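Side-chain contacts in transcriptional regulator, LacI family (Corynebacterium glutamicum, PDB 3H5T), which activates transcription of the inositol phosphate synthase gene in response to inositol and helps regulate cell wall biogenesis by binding a palindromic promoter motif: residues 26-29 with 30-34; 34-38 with 39-43; 45-48 with 49-53; 290-294 with 295-299; 249-252 with 253-256. All coordinates share one frame; numbering follows the deposited sequence.

Interaction 1: 26-29 with 30-34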
loop_
_atom_site.group_PDB
_atom_site.type_symbol
_atom_site.label_atom_id
_atom_site.label_comp_id
_atom_site.label_asym_id
_atom_site.label_seq_id
_atom_site.Cartn_x
_atom_site.Cartn_y
_atom_site.Cartn_z
ATOM N N VAL A 26 20.786 -26.792 27.241
ATOM C CA VAL A 26 19.430 -26.410 26.843
ATOM C C VAL A 26 19.078 -27.010 25.485
ATOM O O VAL A 26 17.972 -27.508 25.285
ATOM C CB VAL A 26 19.276 -24.858 26.762
ATOM C CG1 VAL A 26 17.866 -24.491 26.260
ATOM C CG2 VAL A 26 19.534 -24.239 28.124
ATOM N N SER A 27 20.024 -26.957 24.554
ATOM C CA SER A 27 19.808 -27.508 23.222
ATOM C C SER A 27 19.513 -29.014 23.286
ATOM O O SER A 27 18.563 -29.497 22.658
ATOM C CB SER A 27 21.036 -27.259 22.348
ATOM O OG SER A 27 20.773 -27.623 21.011
ATOM N N ASN A 28 20.320 -29.751 24.048
ATOM C CA ASN A 28 20.128 -31.191 24.175
ATOM C C ASN A 28 18.707 -31.500 24.625
ATOM O O ASN A 28 18.117 -32.497 24.224
ATOM C CB ASN A 28 21.134 -31.779 25.163
ATOM C CG ASN A 28 22.552 -31.717 24.641
ATOM O OD1 ASN A 28 22.768 -31.581 23.444
ATOM N ND2 ASN A 28 23.526 -31.835 25.533
ATOM N N ALA A 29 18.157 -30.630 25.459
ATOM C CA ALA A 29 16.801 -30.815 25.944
ATOM C C ALA A 29 15.854 -30.935 24.752
ATOM O O ALA A 29 14.849 -31.633 24.822
ATOM C CB ALA A 29 16.397 -29.632 26.818
ATOM N N TYR A 30 16.199 -30.259 23.656
ATOM C CA TYR A 30 15.383 -30.259 22.442
ATOM C C TYR A 30 15.767 -31.266 21.372
ATOM O O TYR A 30 14.889 -31.898 20.791
ATOM C CB TYR A 30 15.383 -28.856 21.807
ATOM C CG TYR A 30 14.601 -27.837 22.602
ATOM C CD1 TYR A 30 13.227 -27.697 22.425
ATOM C CD2 TYR A 30 15.221 -27.061 23.580
ATOM C CE1 TYR A 30 12.486 -26.819 23.204
ATOM C CE2 TYR A 30 14.491 -26.176 24.362
ATOM C CZ TYR A 30 13.122 -26.064 24.169
ATOM O OH TYR A 30 12.387 -25.214 24.952
ATOM N N ASN A 31 17.071 -31.410 21.119
ATOM C CA ASN A 31 17.582 -32.294 20.065
ATOM C C ASN A 31 18.266 -33.605 20.478
ATOM O O ASN A 31 18.440 -34.499 19.650
ATOM C CB ASN A 31 18.562 -31.516 19.175
ATOM C CG ASN A 31 18.093 -30.103 18.871
ATOM O OD1 ASN A 31 18.464 -29.150 19.555
ATOM N ND2 ASN A 31 17.270 -29.963 17.848
ATOM N N ARG A 32 18.668 -33.715 21.740
ATOM C CA ARG A 32 19.352 -34.913 22.233
ATOM C C ARG A 32 18.939 -35.164 23.685
ATOM O O ARG A 32 19.761 -35.093 24.602
ATOM C CB ARG A 32 20.868 -34.707 22.141
ATOM C CG ARG A 32 21.392 -34.571 20.715
ATOM C CD ARG A 32 22.755 -33.888 20.682
ATOM N NE ARG A 32 23.735 -34.531 21.559
ATOM C CZ ARG A 32 24.346 -35.684 21.295
ATOM N NH1 ARG A 32 24.089 -36.334 20.166
ATOM N NH2 ARG A 32 25.198 -36.198 22.173
ATOM N N PRO A 33 17.652 -35.483 23.903
ATOM C CA PRO A 33 17.056 -35.749 25.218
ATOM C C PRO A 33 17.840 -36.736 26.066
ATOM O O PRO A 33 17.965 -36.557 27.281
ATOM C CB PRO A 33 15.669 -36.287 24.872
ATOM C CG PRO A 33 15.382 -35.684 23.529
ATOM C CD PRO A 33 16.701 -35.811 22.828
ATOM N N GLU A 34 18.369 -37.775 25.423
ATOM C CA GLU A 34 19.121 -38.802 26.133
ATOM C C GLU A 34 20.389 -38.291 26.831
ATOM O O GLU A 34 20.910 -38.951 27.727
ATOM C CB GLU A 34 19.463 -39.972 25.184
ATOM C CG GLU A 34 20.530 -39.713 24.106
ATOM C CD GLU A 34 20.114 -38.708 23.038
ATOM O OE1 GLU A 34 18.935 -38.700 22.624
ATOM O OE2 GLU A 34 20.987 -37.930 22.591
#
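Ser-27 and Asn-31 are linked across the last turn of helix 23-31, Asn-31 N donating to Ser-27 O at 2.9 Å in the carbonyl plane. The same oxygen accepts Tyr-30 N at 2.7 Å, a donor that stands well above that plane, and so one carbonyl serves amides three and four residues on. Arg-32 is the first residue to leave helical backbone angles; its amide still reaches back to Asn-28 O, although the position of that oxygen is less certain.

Among the side chains, Tyr-30 has CG beside its backbone N (chi1 -71°), which sends the ring back along the helix toward Val-26. The ring presents its edge to the main chain, CD2 lying 3.3 Å from Val-26 O near the ring plane. Its CE2 meets Val-26 CG1 at 4.2 Å, and Ala-29 CB lies 4.3 Å from Tyr-30 CD2. On another side of the helix Asn-28 and Arg-32 run alongside each other in the same direction, with amide and guanidinium planes 64° apart. Asn-28 OD1 lies at the guanidinium edge, 3.6 Å from Arg-32 NE. A bend at chi3 of the arginine accompanies this approach, while Glu-34 OE2 sits over the centre of one guanidinium face.

Residues 26-31 form the C-terminal end of the helix-turn-helix motif, and the chain then leaves it. Val-26 packs on Leu-12, Ile-15 and Ala-16 of helix 11-19, whereas helix 38-50 meets Val-26 and Ala-29 through Ile-44, Tyr-30 through Ala-48 and Pro-33 through Arg-41.

Interaction 2: 34-38 with 39-43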
loop_
_atom_site.group_PDB
_atom_site.type_symbol
_atom_site.label_atom_id
_atom_site.label_comp_id
_atom_site.label_asym_id
_atom_site.label_seq_id
_atom_site.Cartn_x
_atom_site.Cartn_y
_atom_site.Cartn_z
ATOM N N GLU A 34 18.369 -37.775 25.423
ATOM C CA GLU A 34 19.121 -38.802 26.133
ATOM C C GLU A 34 20.389 -38.291 26.831
ATOM O O GLU A 34 20.910 -38.951 27.727
ATOM C CB GLU A 34 19.463 -39.972 25.184
ATOM C CG GLU A 34 20.530 -39.713 24.106
ATOM C CD GLU A 34 20.114 -38.708 23.038
ATOM O OE1 GLU A 34 18.935 -38.700 22.624
ATOM O OE2 GLU A 34 20.987 -37.930 22.591
ATOM N N GLN A 35 20.865 -37.113 26.437
ATOM C CA GLN A 35 22.075 -36.530 27.025
ATOM C C GLN A 35 21.890 -35.958 28.433
ATOM O O GLN A 35 22.854 -35.515 29.056
ATOM C CB GLN A 35 22.616 -35.424 26.112
ATOM C CG GLN A 35 23.216 -35.916 24.803
ATOM C CD GLN A 35 24.660 -36.336 24.949
ATOM O OE1 GLN A 35 25.537 -35.511 25.216
ATOM N NE2 GLN A 35 24.920 -37.624 24.780
ATOM N N LEU A 36 20.660 -35.953 28.931
ATOM C CA LEU A 36 20.399 -35.421 30.263
ATOM C C LEU A 36 19.258 -36.155 30.956
ATOM O O LEU A 36 18.486 -36.862 30.313
ATOM C CB LEU A 36 20.112 -33.913 30.181
ATOM C CG LEU A 36 19.235 -33.376 29.047
ATOM C CD1 LEU A 36 17.859 -34.017 29.090
ATOM C CD2 LEU A 36 19.130 -31.874 29.168
ATOM N N SER A 37 19.157 -35.991 32.272
ATOM C CA SER A 37 18.109 -36.665 33.040
ATOM C C SER A 37 16.710 -36.165 32.683
ATOM O O SER A 37 16.549 -35.046 32.205
ATOM C CB SER A 37 18.350 -36.471 34.539
ATOM O OG SER A 37 18.322 -35.098 34.875
ATOM N N ALA A 38 15.702 -37.001 32.915
ATOM C CA ALA A 38 14.322 -36.629 32.627
ATOM C C ALA A 38 13.906 -35.412 33.455
ATOM O O ALA A 38 13.014 -34.654 33.061
ATOM C CB ALA A 38 13.398 -37.795 32.920
ATOM N N GLU A 39 14.558 -35.225 34.600
ATOM C CA GLU A 39 14.242 -34.103 35.478
ATOM C C GLU A 39 14.802 -32.756 34.995
ATOM O O GLU A 39 14.127 -31.731 35.108
ATOM C CB GLU A 39 14.725 -34.390 36.900
ATOM C CG GLU A 39 14.044 -35.587 37.560
ATOM C CD GLU A 39 14.685 -36.936 37.221
ATOM O OE1 GLU A 39 15.113 -37.634 38.164
ATOM O OE2 GLU A 39 14.762 -37.311 36.030
ATOM N N LEU A 40 16.025 -32.753 34.465
ATOM C CA LEU A 40 16.619 -31.514 33.972
ATOM C C LEU A 40 15.987 -31.126 32.640
ATOM O O LEU A 40 15.879 -29.941 32.317
ATOM C CB LEU A 40 18.141 -31.649 33.796
ATOM C CG LEU A 40 18.857 -30.380 33.282
ATOM C CD1 LEU A 40 18.718 -29.248 34.298
ATOM C CD2 LEU A 40 20.347 -30.673 33.025
ATOM N N ARG A 41 15.565 -32.121 31.866
ATOM C CA ARG A 41 14.947 -31.843 30.578
ATOM C C ARG A 41 13.627 -31.131 30.837
ATOM O O ARG A 41 13.315 -30.117 30.206
ATOM C CB ARG A 41 14.701 -33.142 29.819
ATOM C CG ARG A 41 14.053 -32.965 28.466
ATOM C CD ARG A 41 13.913 -34.303 27.759
ATOM N NE ARG A 41 13.345 -34.132 26.425
ATOM C CZ ARG A 41 12.068 -33.865 26.183
ATOM N NH1 ARG A 41 11.207 -33.749 27.185
ATOM N NH2 ARG A 41 11.655 -33.684 24.936
ATOM N N GLN A 42 12.864 -31.661 31.784
ATOM C CA GLN A 42 11.582 -31.076 32.140
ATOM C C GLN A 42 11.767 -29.651 32.667
ATOM O O GLN A 42 11.007 -28.748 32.313
ATOM C CB GLN A 42 10.880 -31.932 33.194
ATOM C CG GLN A 42 9.419 -31.588 33.319
ATOM C CD GLN A 42 8.720 -31.669 31.971
ATOM O OE1 GLN A 42 8.555 -32.755 31.408
ATOM N NE2 GLN A 42 8.320 -30.516 31.438
ATOM N N ARG A 43 12.778 -29.452 33.508
ATOM C CA ARG A 43 13.060 -28.125 34.053
ATOM C C ARG A 43 13.399 -27.125 32.935
ATOM O O ARG A 43 12.948 -25.979 32.951
ATOM C CB ARG A 43 14.219 -28.199 35.053
ATOM C CG ARG A 43 14.432 -26.915 35.836
ATOM C CD ARG A 43 15.597 -27.055 36.790
ATOM N NE ARG A 43 15.359 -28.109 37.763
ATOM C CZ ARG A 43 14.486 -28.022 38.761
ATOM N NH1 ARG A 43 13.764 -26.916 38.926
ATOM N NH2 ARG A 43 14.332 -29.046 39.593
#
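Leu-36 CD1 rests against the root of the Arg-41 side chain, 3.4 Å from Arg-41 CB, and the two side chains cross at about a right angle. Arg-41 is extended from CG to NE, so its aliphatic part lines the contact while its charged end leads away. The other leucine branch, Leu-36 CD2, meets Leu-40 CD2 at 4.2 Å.

Behind this packing, Ser-37 stands at the N-cap. With chi1 at 61°, its OG faces the first helical turn and accepts a weak bond from Leu-40 N at 3.3 Å. Ser-37 O takes Arg-41 N at 3.1 Å, nearly head-on to the carbonyl, and a weak second share of Leu-40 N. One residue on, Ala-38 O receives Gln-42 N at 3.3 Å. Glu-39 bends at chi2 and curls back beside Ala-38 CB; its carboxylate near the helix start would probably be favoured by the helix dipole.

Farther out, Gln-42 NE2 is hydrogen-bonded to Asp-46 OD1, and Leu-40 packs on Thr-25 of helix 23-31. This is a serine N-cap of helix 38-50 in the LacI-type DNA-binding domain, where the aliphatic part of Arg-41 meets Leu-36 at the N4 and N' positions, as in a hydrophobic staple.

Interaction 3: 45-48 with 49-53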
loop_
_atom_site.group_PDB
_atom_site.type_symbol
_atom_site.label_atom_id
_atom_site.label_comp_id
_atom_site.label_asym_id
_atom_site.label_seq_id
_atom_site.Cartn_x
_atom_site.Cartn_y
_atom_site.Cartn_z
ATOM N N LEU A 45 12.509 -27.400 29.780
ATOM C CA LEU A 45 11.289 -27.214 29.006
ATOM C C LEU A 45 10.288 -26.283 29.697
ATOM O O LEU A 45 9.690 -25.422 29.049
ATOM C CB LEU A 45 10.635 -28.567 28.731
ATOM C CG LEU A 45 11.420 -29.502 27.811
ATOM C CD1 LEU A 45 10.573 -30.739 27.517
ATOM C CD2 LEU A 45 11.783 -28.775 26.505
ATOM N N ASP A 46 10.105 -26.450 31.006
ATOM C CA ASP A 46 9.175 -25.609 31.746
ATOM C C ASP A 46 9.697 -24.187 31.833
ATOM O O ASP A 46 8.923 -23.237 31.741
ATOM C CB ASP A 46 8.939 -26.155 33.156
ATOM C CG ASP A 46 8.253 -27.509 33.151
ATOM O OD1 ASP A 46 7.501 -27.809 32.196
ATOM O OD2 ASP A 46 8.454 -28.269 34.117
ATOM N N THR A 47 11.006 -24.037 32.027
ATOM C CA THR A 47 11.605 -22.709 32.086
ATOM C C THR A 47 11.393 -22.024 30.727
ATOM O O THR A 47 11.207 -20.812 30.656
ATOM C CB THR A 47 13.122 -22.783 32.403
ATOM O OG1 THR A 47 13.313 -23.236 33.748
ATOM C CG2 THR A 47 13.767 -21.426 32.254
ATOM N N ALA A 48 11.411 -22.805 29.649
ATOM C CA ALA A 48 11.196 -22.261 28.315
ATOM C C ALA A 48 9.740 -21.806 28.222
ATOM O O ALA A 48 9.420 -20.780 27.623
ATOM C CB ALA A 48 11.482 -23.322 27.266
ATOM N N GLU A 49 8.857 -22.581 28.831
ATOM C CA GLU A 49 7.441 -22.268 28.829
ATOM C C GLU A 49 7.187 -20.958 29.563
ATOM O O GLU A 49 6.481 -20.090 29.054
ATOM C CB GLU A 49 6.677 -23.412 29.486
ATOM C CG GLU A 49 5.185 -23.249 29.586
ATOM C CD GLU A 49 4.521 -24.560 29.954
ATOM O OE1 GLU A 49 5.048 -25.269 30.839
ATOM O OE2 GLU A 49 3.473 -24.883 29.361
ATOM N N ASP A 50 7.766 -20.815 30.755
ATOM C CA ASP A 50 7.611 -19.603 31.557
ATOM C C ASP A 50 8.058 -18.379 30.763
ATOM O O ASP A 50 7.613 -17.254 31.004
ATOM C CB ASP A 50 8.463 -19.685 32.832
ATOM C CG ASP A 50 8.131 -20.898 33.687
ATOM O OD1 ASP A 50 6.930 -21.221 33.822
ATOM O OD2 ASP A 50 9.069 -21.517 34.238
ATOM N N MET A 51 8.937 -18.620 29.803
ATOM C CA MET A 51 9.510 -17.571 28.979
ATOM C C MET A 51 8.701 -17.296 27.719
ATOM O O MET A 51 8.992 -16.366 26.974
ATOM C CB MET A 51 10.929 -17.991 28.610
ATOM C CG MET A 51 11.889 -16.880 28.303
ATOM S SD MET A 51 13.525 -17.615 28.197
ATOM C CE MET A 51 13.851 -17.888 29.985
ATOM N N GLY A 52 7.683 -18.113 27.483
ATOM C CA GLY A 52 6.868 -17.936 26.300
ATOM C C GLY A 52 7.527 -18.513 25.062
ATOM O O GLY A 52 7.066 -18.276 23.945
ATOM N N TYR A 53 8.608 -19.267 25.252
ATOM C CA TYR A 53 9.311 -19.878 24.130
ATOM C C TYR A 53 8.696 -21.228 23.782
ATOM O O TYR A 53 8.676 -22.142 24.606
ATOM C CB TYR A 53 10.794 -20.061 24.453
ATOM C CG TYR A 53 11.556 -20.792 23.368
ATOM C CD1 TYR A 53 11.574 -20.308 22.056
ATOM C CD2 TYR A 53 12.257 -21.965 23.647
ATOM C CE1 TYR A 53 12.272 -20.975 21.048
ATOM C CE2 TYR A 53 12.958 -22.639 22.649
ATOM C CZ TYR A 53 12.962 -22.137 21.352
ATOM O OH TYR A 53 13.670 -22.785 20.361
#
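Ala-48 O accepts Tyr-53 N at 2.9 Å, and nested within this six-residue return Gly-52 N reaches back to Glu-49 O at 2.8 Å. The two bonds close the end of helix 38-50, while Gly-52, with phi at 80°, turns the chain out of it. Ordinary helical bonds lead up to the turn, with Glu-49 N on Leu-45 O and Asp-50 N on Asp-46 O, the latter at 2.9 Å. Met-51 N is shared weakly between Thr-47 O and Ala-48 O.

The carboxylates of Asp-46 and Glu-49 lie side by side, their planes 19° apart and Asp-46 OD1 3.8 Å from Glu-49 OE1. Asp-46 OD1 also has Gln-42 as partner, which probably eases this approach of like charges. Asp-50 OD2 has a long, weak ion pair with Lys-18.

The apolar contacts are lighter. Tyr-53 has CG anti to the backbone N (chi1 175°), which leaves only the CD2 edge of the ring beside Ala-48, the rest leading away; CD2 meets Ala-48 CB at 3.9 Å, with the methyl in the ring plane. Met-51 CE touches Thr-47 CG2 at 4.2 Å, and Thr-47 OG1 is bonded to Arg-43 O. Ala-48 and Met-51 both reach Ile-15 of helix 11-19. The glycine with positive phi and the paired return bonds define a Schellman motif, here ending the third helix of the DNA-binding domain.

Interaction 4: 290-294 with 295-299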
loop_
_atom_site.group_PDB
_atom_site.type_symbol
_atom_site.label_atom_id
_atom_site.label_comp_id
_atom_site.label_asym_id
_atom_site.label_seq_id
_atom_site.Cartn_x
_atom_site.Cartn_y
_atom_site.Cartn_z
ATOM N N VAL A 290 18.174 15.854 -16.548
ATOM C CA VAL A 290 18.335 17.152 -17.184
ATOM C C VAL A 290 19.166 18.109 -16.334
ATOM O O VAL A 290 19.120 19.323 -16.525
ATOM C CB VAL A 290 16.958 17.794 -17.501
ATOM C CG1 VAL A 290 16.205 16.918 -18.483
ATOM C CG2 VAL A 290 16.144 17.986 -16.221
ATOM N N GLY A 291 19.919 17.550 -15.390
ATOM C CA GLY A 291 20.782 18.359 -14.545
ATOM C C GLY A 291 20.137 19.096 -13.387
ATOM O O GLY A 291 20.840 19.684 -12.561
ATOM N N LYS A 292 18.809 19.073 -13.316
ATOM C CA LYS A 292 18.100 19.756 -12.241
ATOM C C LYS A 292 17.896 18.818 -11.049
ATOM O O LYS A 292 18.207 17.629 -11.124
ATOM C CB LYS A 292 16.746 20.259 -12.746
ATOM C CG LYS A 292 16.809 21.147 -13.992
ATOM C CD LYS A 292 15.401 21.535 -14.440
ATOM C CE LYS A 292 15.397 22.375 -15.715
ATOM N NZ LYS A 292 15.890 21.623 -16.908
ATOM N N SER A 293 17.378 19.360 -9.951
ATOM C CA SER A 293 17.132 18.580 -8.743
ATOM C C SER A 293 15.988 19.234 -7.976
ATOM O O SER A 293 15.457 20.248 -8.419
ATOM C CB SER A 293 18.391 18.544 -7.866
ATOM O OG SER A 293 18.673 19.821 -7.313
ATOM N N ALA A 294 15.618 18.665 -6.830
ATOM C CA ALA A 294 14.530 19.207 -6.019
ATOM C C ALA A 294 14.936 19.402 -4.560
ATOM O O ALA A 294 15.607 18.551 -3.978
ATOM C CB ALA A 294 13.324 18.287 -6.095
ATOM N N PRO A 295 14.548 20.535 -3.949
ATOM C CA PRO A 295 13.761 21.641 -4.501
ATOM C C PRO A 295 14.556 22.363 -5.587
ATOM O O PRO A 295 14.645 21.890 -6.714
ATOM C CB PRO A 295 13.521 22.537 -3.285
ATOM C CG PRO A 295 13.673 21.616 -2.119
ATOM C CD PRO A 295 14.835 20.772 -2.526
ATOM N N ALA A 296 15.136 23.507 -5.240
ATOM C CA ALA A 296 15.948 24.274 -6.180
ATOM C C ALA A 296 15.238 24.542 -7.503
ATOM O O ALA A 296 14.790 25.657 -7.759
ATOM C CB ALA A 296 17.271 23.549 -6.434
ATOM N N ASP A 297 15.146 23.516 -8.341
ATOM C CA ASP A 297 14.491 23.634 -9.639
ATOM C C ASP A 297 13.000 23.316 -9.592
ATOM O O ASP A 297 12.227 23.827 -10.402
ATOM C CB ASP A 297 15.158 22.698 -10.650
ATOM C CG ASP A 297 16.647 22.935 -10.765
ATOM O OD1 ASP A 297 17.041 24.029 -11.225
ATOM O OD2 ASP A 297 17.418 22.028 -10.388
ATOM N N LEU A 298 12.590 22.478 -8.646
ATOM C CA LEU A 298 11.185 22.093 -8.555
ATOM C C LEU A 298 10.830 21.547 -7.167
ATOM O O LEU A 298 11.599 20.794 -6.571
ATOM C CB LEU A 298 10.906 21.026 -9.628
ATOM C CG LEU A 298 9.498 20.693 -10.135
ATOM C CD1 LEU A 298 8.674 20.071 -9.034
ATOM C CD2 LEU A 298 8.840 21.956 -10.677
ATOM N N SER A 299 9.672 21.944 -6.650
ATOM C CA SER A 299 9.216 21.449 -5.355
ATOM C C SER A 299 8.237 20.307 -5.627
ATOM O O SER A 299 7.312 20.455 -6.431
ATOM C CB SER A 299 8.509 22.553 -4.567
ATOM O OG SER A 299 9.423 23.548 -4.154
#
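Ser-293 N donates to Asp-297 OD2 at 2.7 Å with an angle of 154°; OD2 accepts through its anti lone pair, the one turned away from the other carboxylate oxygen. Asp-297 holds CG beside its own backbone N (chi1 -55°), and from there the carboxylate reaches back to the preceding part of the loop. The Lys-292 side chain crosses it at about a right angle: Lys-292 CG lies 3.7 Å from Asp-297 CG, so the contact is made by the aliphatic root. The lysine stays extended as far as CE and then bends at chi4 (66°), leaving NZ 6.3 Å from Asp-297 OD1, too far for an ion pair.

Ser-293 OG, placed between backbone N and carbonyl carbon, comes 4.1 Å from Ala-296 CB. Ala-294 CB lies near Leu-298 O. A cis peptide bond before Pro-295 and a type II' turn from Pro-295 to Leu-298 reverse the chain between the two halves.

The loop joins helix 277-289 to strand 299-302. Leu-287 of that helix packs against Lys-292, Ala-294 and Leu-298, while Leu-298 also touches Val-272 of strand 271-274, beside which Ser-299 enters the five-stranded sheet.

Interaction 5: 249-252 with 253-256; sequences INNR and QHNF
Arg-252 O takes a weak bond from Phe-256 N at 3.3 Å as the chain passes from an extended approach into helix 252-265. Asn-255 N likewise turns to Asn-251 O, though the place of that oxygen is less sure. Asn-251 occupies the N-cap position, yet its side chain makes no capping bond. With CG beside the backbone N (chi1 -73°), its amide instead faces the preceding peptide: Asn-251 ND2 donates to Asn-250 O at 2.9 Å and 162°. The acceptor lies close to the plane of the amide, whereas the donor stands well above the carbonyl plane.

His-254 carries most of the side-chain contact. Ile-249 CG2 sits over one face of the imidazole, 4.2 Å above the plane and displaced toward the rim, while Ile-249 CB is 3.6 Å from His-254 CD2. Asn-251 runs alongside the histidine in the same direction, its amide plane turned 61° from the ring, and Asn-251 CB approaches His-254 ND1 at 4.0 Å.

Arg-252 extends from CG to NE and forms a salt bridge with Glu-285 of helix 277-289; Asn-250 ND2 bonds weakly to Tyr-81. Asn-255 is buried against Ala-278, Leu-279 and Cys-247. The chemistry is thus mixed: the Asn-251 amide is spent on the preceding carbonyl and not on capping the helix, aliphatic carbon lies over part of one imidazole face, and the full charge at the helix start is paired with a neighbouring helix.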
loop_
_atom_site.group_PDB
_atom_site.type_symbol
_atom_site.label_atom_id
_atom_site.label_comp_id
_atom_site.label_asym_id
_atom_site.label_seq_id
_atom_site.Cartn_x
_atom_site.Cartn_y
_atom_site.Cartn_z
ATOM N N ILE A 249 -0.015 2.368 -16.204
ATOM C CA ILE A 249 0.799 1.335 -15.585
ATOM C C ILE A 249 1.789 2.033 -14.656
ATOM O O ILE A 249 2.460 2.982 -15.054
ATOM C CB ILE A 249 1.557 0.515 -16.653
ATOM C CG1 ILE A 249 0.557 -0.310 -17.454
ATOM C CG2 ILE A 249 2.604 -0.377 -15.999
ATOM C CD1 ILE A 249 1.123 -0.908 -18.703
ATOM N N ASN A 250 1.859 1.579 -13.409
ATOM C CA ASN A 250 2.771 2.179 -12.433
ATOM C C ASN A 250 4.113 1.440 -12.418
ATOM O O ASN A 250 4.273 0.445 -11.715
ATOM C CB ASN A 250 2.121 2.170 -11.039
ATOM C CG ASN A 250 2.898 2.997 -10.013
ATOM O OD1 ASN A 250 3.362 4.087 -10.307
ATOM N ND2 ASN A 250 3.011 2.481 -8.793
ATOM N N ASN A 251 5.057 1.942 -13.218
ATOM C CA ASN A 251 6.415 1.389 -13.348
ATOM C C ASN A 251 7.449 2.473 -13.126
ATOM O O ASN A 251 7.138 3.661 -13.131
ATOM C CB ASN A 251 6.684 0.859 -14.760
ATOM C CG ASN A 251 5.975 -0.415 -15.045
ATOM O OD1 ASN A 251 6.155 -1.009 -16.109
ATOM N ND2 ASN A 251 5.152 -0.855 -14.105
ATOM N N ARG A 252 8.695 2.051 -12.979
ATOM C CA ARG A 252 9.786 2.986 -12.800
ATOM C C ARG A 252 9.944 3.730 -14.128
ATOM O O ARG A 252 10.216 4.927 -14.146
ATOM C CB ARG A 252 11.070 2.230 -12.437
ATOM C CG ARG A 252 12.275 3.117 -12.182
ATOM C CD ARG A 252 13.461 2.296 -11.680
ATOM N NE ARG A 252 14.698 3.070 -11.636
ATOM C CZ ARG A 252 15.307 3.567 -12.709
ATOM N NH1 ARG A 252 14.794 3.372 -13.918
ATOM N NH2 ARG A 252 16.433 4.257 -12.577
ATOM N N GLN A 253 9.740 3.013 -15.231
ATOM C CA GLN A 253 9.858 3.591 -16.569
ATOM C C GLN A 253 8.692 4.501 -16.955
ATOM O O GLN A 253 8.893 5.515 -17.616
ATOM C CB GLN A 253 9.999 2.483 -17.615
ATOM C CG GLN A 253 10.208 2.993 -19.036
ATOM C CD GLN A 253 11.471 3.840 -19.178
ATOM O OE1 GLN A 253 12.560 3.448 -18.732
ATOM N NE2 GLN A 253 11.332 5.003 -19.810
ATOM N N HIS A 254 7.477 4.137 -16.563
ATOM C CA HIS A 254 6.307 4.952 -16.870
ATOM C C HIS A 254 6.262 6.178 -15.964
ATOM O O HIS A 254 5.823 7.248 -16.390
ATOM C CB HIS A 254 5.017 4.147 -16.690
ATOM C CG HIS A 254 4.723 3.202 -17.814
ATOM N ND1 HIS A 254 5.676 2.368 -18.360
ATOM C CD2 HIS A 254 3.566 2.921 -18.460
ATOM C CE1 HIS A 254 5.120 1.612 -19.288
ATOM N NE2 HIS A 254 3.840 1.926 -19.368
ATOM N N ASN A 255 6.704 6.023 -14.715
ATOM C CA ASN A 255 6.714 7.144 -13.776
ATOM C C ASN A 255 7.641 8.225 -14.314
ATOM O O ASN A 255 7.384 9.414 -14.165
ATOM C CB ASN A 255 7.210 6.717 -12.387
ATOM C CG ASN A 255 6.282 5.734 -11.705
ATOM O OD1 ASN A 255 5.065 5.741 -11.932
ATOM N ND2 ASN A 255 6.846 4.895 -10.848
ATOM N N PHE A 256 8.732 7.785 -14.932
ATOM C CA PHE A 256 9.726 8.677 -15.521
ATOM C C PHE A 256 9.109 9.409 -16.719
ATOM O O PHE A 256 9.111 10.637 -16.786
ATOM C CB PHE A 256 10.933 7.859 -15.986
ATOM C CG PHE A 256 11.968 8.663 -16.709
ATOM C CD1 PHE A 256 13.017 9.255 -16.017
ATOM C CD2 PHE A 256 11.892 8.831 -18.091
ATOM C CE1 PHE A 256 13.981 10.008 -16.693
ATOM C CE2 PHE A 256 12.845 9.579 -18.776
ATOM C CZ PHE A 256 13.892 10.169 -18.081
#

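How the interactions relate
Interactions 1, 2 and 3 belong to the DNA-binding domain, while interactions 4 and 5 lie in the periplasmic-binding-protein-like (sugar-binding) domain of the LacI family, more than 50 Å away between centres. Interactions 1 and 2 share Glu-34 and touch; interaction 3 uses helix 38-50 as interaction 2 does, and meets interaction 1 where Tyr-30 packs on Leu-45 and Ala-48. Helix ends dominate, but they are served differently: a serine hydroxyl caps 34-43, a glycine turn closes 45-53, and 249-256 starts without a side-chain capping bond. Interaction 4 instead depends on a carboxylate within a cis-proline loop. Interactions 2 and 5 are surface contacts; the other three are partly buried.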